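PDB 4DNX: sulfate adenylyltransferase from Allochromatium vinosum, which catalyses the transfer of the adenylyl group of ATP to sulfate, giving adenosine 5'-phosphosulfate and diphosphate. Local coordinates for residues E27-A41 and R98-L112. Residues are numbered along the deposited sequence; the frame is centred on the assembly and turned at random.
Sequences EAESLPSVIVSSQAA and RIALRDPNVEGNPVL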
# COMPACT_ATOMS: atom_id res chain seq x y z
N GLU A 27 -1.45 -10.07 -23.15
CA GLU A 27 -1.18 -9.47 -24.46
C GLU A 27 0.25 -8.98 -24.58
O GLU A 27 0.88 -9.13 -25.63
CB GLU A 27 -2.10 -8.26 -24.70
CG GLU A 27 -2.07 -7.73 -26.12
CD GLU A 27 -2.83 -6.41 -26.33
OE1 GLU A 27 -3.48 -5.92 -25.37
OE2 GLU A 27 -2.78 -5.86 -27.47
N ALA A 28 0.73 -8.35 -23.51
CA ALA A 28 2.05 -7.72 -23.53
C ALA A 28 3.17 -8.72 -23.77
O ALA A 28 4.23 -8.35 -24.30
CB ALA A 28 2.29 -6.89 -22.24
N GLU A 29 2.96 -10.00 -23.41
CA GLU A 29 4.03 -11.01 -23.57
C GLU A 29 4.31 -11.36 -25.06
O GLU A 29 5.36 -11.96 -25.38
CB GLU A 29 3.77 -12.25 -22.70
CG GLU A 29 3.85 -11.99 -21.16
CD GLU A 29 5.15 -11.25 -20.66
OE1 GLU A 29 6.25 -11.47 -21.24
OE2 GLU A 29 5.07 -10.49 -19.67
N SER A 30 3.39 -11.00 -25.96
CA SER A 30 3.60 -11.19 -27.37
C SER A 30 3.82 -9.90 -28.18
O SER A 30 3.98 -9.95 -29.39
CB SER A 30 2.42 -11.96 -27.97
OG SER A 30 2.37 -13.26 -27.42
N LEU A 31 3.78 -8.75 -27.52
CA LEU A 31 3.97 -7.48 -28.21
C LEU A 31 5.48 -7.23 -28.49
O LEU A 31 6.33 -7.69 -27.71
CB LEU A 31 3.46 -6.32 -27.31
CG LEU A 31 1.94 -6.14 -27.21
CD1 LEU A 31 1.60 -4.99 -26.25
CD2 LEU A 31 1.33 -5.90 -28.59
N PRO A 32 5.80 -6.50 -29.57
CA PRO A 32 7.18 -5.93 -29.69
C PRO A 32 7.45 -5.09 -28.44
O PRO A 32 6.55 -4.41 -27.93
CB PRO A 32 7.09 -4.98 -30.89
CG PRO A 32 5.76 -5.37 -31.61
CD PRO A 32 4.87 -5.84 -30.50
N SER A 33 8.69 -5.08 -27.98
CA SER A 33 8.95 -4.42 -26.70
C SER A 33 10.28 -3.66 -26.71
O SER A 33 11.14 -3.95 -27.55
CB SER A 33 8.91 -5.47 -25.56
OG SER A 33 9.99 -6.40 -25.62
N VAL A 34 10.40 -2.69 -25.81
CA VAL A 34 11.67 -1.95 -25.67
C VAL A 34 11.91 -1.84 -24.18
O VAL A 34 10.95 -1.73 -23.44
CB VAL A 34 11.63 -0.53 -26.28
CG1 VAL A 34 11.63 -0.58 -27.85
CG2 VAL A 34 10.45 0.29 -25.75
N ILE A 35 13.18 -1.86 -23.77
CA ILE A 35 13.52 -1.54 -22.35
C ILE A 35 13.74 -0.02 -22.27
O ILE A 35 14.57 0.52 -23.02
CB ILE A 35 14.79 -2.34 -21.88
CG1 ILE A 35 14.50 -3.86 -21.89
CG2 ILE A 35 15.30 -1.76 -20.53
CD1 ILE A 35 15.77 -4.72 -22.18
N VAL A 36 13.00 0.66 -21.40
CA VAL A 36 13.02 2.13 -21.38
C VAL A 36 14.10 2.61 -20.39
O VAL A 36 14.68 1.80 -19.66
CB VAL A 36 11.61 2.73 -21.02
CG1 VAL A 36 10.60 2.32 -22.09
CG2 VAL A 36 11.11 2.35 -19.61
N SER A 37 14.38 3.91 -20.37
CA SER A 37 15.33 4.42 -19.34
C SER A 37 14.69 4.41 -17.96
O SER A 37 13.45 4.41 -17.80
CB SER A 37 15.78 5.84 -19.67
OG SER A 37 14.68 6.76 -19.56
N SER A 38 15.52 4.48 -16.93
CA SER A 38 14.95 4.64 -15.57
C SER A 38 14.09 5.92 -15.47
O SER A 38 13.06 5.92 -14.72
CB SER A 38 16.09 4.58 -14.52
OG SER A 38 15.63 4.68 -13.20
N GLN A 39 14.48 7.01 -16.18
CA GLN A 39 13.70 8.24 -16.18
C GLN A 39 12.30 8.01 -16.76
O GLN A 39 11.31 8.38 -16.13
CB GLN A 39 14.45 9.38 -16.92
CG GLN A 39 13.57 10.60 -17.19
CD GLN A 39 14.38 11.71 -17.85
OE1 GLN A 39 14.14 12.08 -19.02
NE2 GLN A 39 15.34 12.24 -17.11
N ALA A 40 12.23 7.36 -17.92
CA ALA A 40 10.92 7.05 -18.49
C ALA A 40 10.13 6.11 -17.57
O ALA A 40 8.88 6.19 -17.51
CB ALA A 40 11.07 6.45 -19.88
N ALA A 41 10.80 5.12 -16.97
CA ALA A 41 10.08 4.18 -16.08
C ALA A 41 9.46 4.92 -14.89
O ALA A 41 8.33 4.62 -14.46
CB ALA A 41 11.01 3.01 -15.63
N ARG A 98 1.32 -0.74 -31.12
CA ARG A 98 1.09 -1.12 -29.74
C ARG A 98 2.31 -1.94 -29.30
O ARG A 98 2.71 -2.89 -30.01
CB ARG A 98 -0.17 -1.96 -29.68
CG ARG A 98 -0.66 -2.31 -28.32
CD ARG A 98 -2.16 -2.57 -28.49
NE ARG A 98 -2.73 -3.08 -27.27
CZ ARG A 98 -3.17 -2.31 -26.27
NH1 ARG A 98 -3.10 -0.99 -26.37
NH2 ARG A 98 -3.67 -2.86 -25.18
N ILE A 99 2.93 -1.52 -28.19
CA ILE A 99 4.21 -2.11 -27.76
C ILE A 99 4.21 -2.27 -26.25
O ILE A 99 3.37 -1.66 -25.56
CB ILE A 99 5.40 -1.23 -28.20
CG1 ILE A 99 5.40 0.12 -27.44
CG2 ILE A 99 5.38 -1.04 -29.73
CD1 ILE A 99 6.71 0.95 -27.59
N ALA A 100 5.12 -3.09 -25.73
CA ALA A 100 5.30 -3.25 -24.27
C ALA A 100 6.54 -2.46 -23.87
O ALA A 100 7.58 -2.51 -24.55
CB ALA A 100 5.48 -4.74 -23.90
N LEU A 101 6.42 -1.70 -22.79
CA LEU A 101 7.57 -0.97 -22.19
C LEU A 101 8.08 -1.80 -21.01
O LEU A 101 7.33 -2.10 -20.09
CB LEU A 101 7.13 0.41 -21.71
CG LEU A 101 6.43 1.34 -22.71
CD1 LEU A 101 6.15 2.68 -22.08
CD2 LEU A 101 7.25 1.47 -24.04
N ARG A 102 9.37 -2.18 -21.04
CA ARG A 102 9.94 -3.11 -20.06
C ARG A 102 10.80 -2.31 -19.07
O ARG A 102 11.37 -1.30 -19.45
CB ARG A 102 10.74 -4.19 -20.76
CG ARG A 102 9.79 -5.22 -21.46
CD ARG A 102 10.55 -6.33 -22.16
NE ARG A 102 9.61 -7.37 -22.63
CZ ARG A 102 9.11 -8.39 -21.90
NH1 ARG A 102 9.38 -8.55 -20.59
NH2 ARG A 102 8.27 -9.24 -22.49
N ASP A 103 10.84 -2.76 -17.82
CA ASP A 103 11.43 -2.04 -16.69
C ASP A 103 12.96 -2.27 -16.65
O ASP A 103 13.41 -3.40 -16.52
CB ASP A 103 10.80 -2.61 -15.40
CG ASP A 103 10.95 -1.70 -14.22
OD1 ASP A 103 11.93 -0.88 -14.16
OD2 ASP A 103 10.05 -1.76 -13.33
N PRO A 104 13.74 -1.19 -16.70
CA PRO A 104 15.20 -1.33 -16.59
C PRO A 104 15.69 -1.66 -15.19
O PRO A 104 16.88 -2.04 -15.02
CB PRO A 104 15.71 0.05 -17.02
CG PRO A 104 14.67 1.01 -16.53
CD PRO A 104 13.36 0.22 -16.90
N ASN A 105 14.82 -1.54 -14.19
CA ASN A 105 15.26 -1.62 -12.78
C ASN A 105 14.77 -2.86 -12.01
O ASN A 105 14.77 -2.89 -10.77
CB ASN A 105 14.82 -0.37 -12.03
CG ASN A 105 15.50 0.90 -12.55
OD1 ASN A 105 16.73 0.92 -12.88
ND2 ASN A 105 14.72 1.95 -12.63
N VAL A 106 14.30 -3.84 -12.75
CA VAL A 106 13.89 -5.14 -12.21
C VAL A 106 14.52 -6.25 -13.02
O VAL A 106 14.44 -6.23 -14.27
CB VAL A 106 12.32 -5.26 -12.18
CG1 VAL A 106 11.91 -6.66 -11.63
CG2 VAL A 106 11.72 -4.12 -11.33
N GLU A 107 15.16 -7.20 -12.33
CA GLU A 107 15.91 -8.31 -12.98
C GLU A 107 15.01 -9.01 -14.00
O GLU A 107 13.85 -9.35 -13.70
CB GLU A 107 16.45 -9.29 -11.94
CG GLU A 107 17.47 -10.35 -12.45
CD GLU A 107 18.29 -11.00 -11.31
OE1 GLU A 107 18.37 -10.43 -10.19
OE2 GLU A 107 18.86 -12.10 -11.54
N GLY A 108 15.52 -9.21 -15.21
CA GLY A 108 14.76 -9.84 -16.30
C GLY A 108 13.89 -8.90 -17.14
O GLY A 108 13.29 -9.36 -18.13
N ASN A 109 13.79 -7.62 -16.73
CA ASN A 109 13.08 -6.54 -17.45
C ASN A 109 11.62 -6.91 -17.73
O ASN A 109 11.20 -6.96 -18.88
CB ASN A 109 13.78 -6.22 -18.80
CG ASN A 109 15.28 -5.96 -18.62
OD1 ASN A 109 16.13 -6.67 -19.21
ND2 ASN A 109 15.60 -4.96 -17.79
N PRO A 110 10.84 -7.09 -16.67
CA PRO A 110 9.38 -7.38 -16.87
C PRO A 110 8.64 -6.20 -17.49
O PRO A 110 9.08 -5.04 -17.48
CB PRO A 110 8.89 -7.53 -15.43
CG PRO A 110 9.80 -6.64 -14.61
CD PRO A 110 11.17 -6.97 -15.24
N VAL A 111 7.47 -6.50 -18.06
CA VAL A 111 6.65 -5.42 -18.60
C VAL A 111 6.13 -4.49 -17.52
O VAL A 111 5.55 -4.95 -16.50
CB VAL A 111 5.43 -6.03 -19.35
CG1 VAL A 111 4.54 -4.89 -19.87
CG2 VAL A 111 5.91 -6.89 -20.53
N LEU A 112 6.31 -3.19 -17.75
CA LEU A 112 5.84 -2.14 -16.82
C LEU A 112 4.53 -1.49 -17.34
O LEU A 112 3.63 -1.16 -16.55
CB LEU A 112 6.93 -1.07 -16.65
CG LEU A 112 6.63 0.21 -15.87
CD1 LEU A 112 6.23 -0.10 -14.44
CD2 LEU A 112 7.82 1.17 -15.89
O HOH W 1 6.77 -8.47 -24.88
O HOH W 2 6.63 -9.24 -17.74
O HOH W 3 8.41 -10.79 -19.22
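Strand 33-35 runs parallel to strand 98-102 in the mixed sheet of the PUA-like domain, the two zipped together by alternating backbone bonds: Pro32 O and Val34 O accept from Ala100 N and Arg102 N, while Val34 N and Val36 N donate to Ala100 O and Arg102 O. The arginines at the two ends of strand 98-102 each form a salt bridge with a glutamate, Arg98 with Glu27 and Arg102 with Glu29. The extended chain of Arg98, its CG anti to the backbone N (chi1 -173°), meets Glu27 at about a right angle and grips it side-on: NE lies 2.8 Å from Glu27 OE2 and NH2 3.1 Å from Glu27 OE1. Both oxygens are met on their syn sides but by donors tilted out of the carboxylate plane, the carboxylate and guanidinium planes standing 32° apart. Arg98 NH1 also pairs with Asp116, so a leucine in place of Arg98 would probably leave Glu27 and Asp116 without their shared positive mate.

Arg102 shares the sheet face of Ser33 and Ile35. Its NH2 reaches Glu29 OE1 at 3.3 Å from above the carboxylate plane, NE makes a weak bond to Ser33 OG, and NH1 donates to Asn109 O, while Val111 CG2 sits over one face of the guanidinium. A water accepting from Arg102 NH2 donates to Ala28 O and Leu31 O, linking the arginine to the type I turn from Ala28 to Leu31. On the same face as Arg102, Ile35 CD1 packs against the Asn109 amide, 3.6 Å from Asn109 OD1. On the other face Val34 and Leu101 lie side by side, CG2 of the valine 3.8 Å from CD2 of the leucine.

Where helix 38-48 begins, the Pro104 ring packs against Val36 O through CG and against Ala41 CB through CD. Ser38 OG, also bonded to Asp268, accepts a nearly straight bond (166°) from Asn105 ND2 at 2.9 Å, with OG close to the plane of the Asn105 amide.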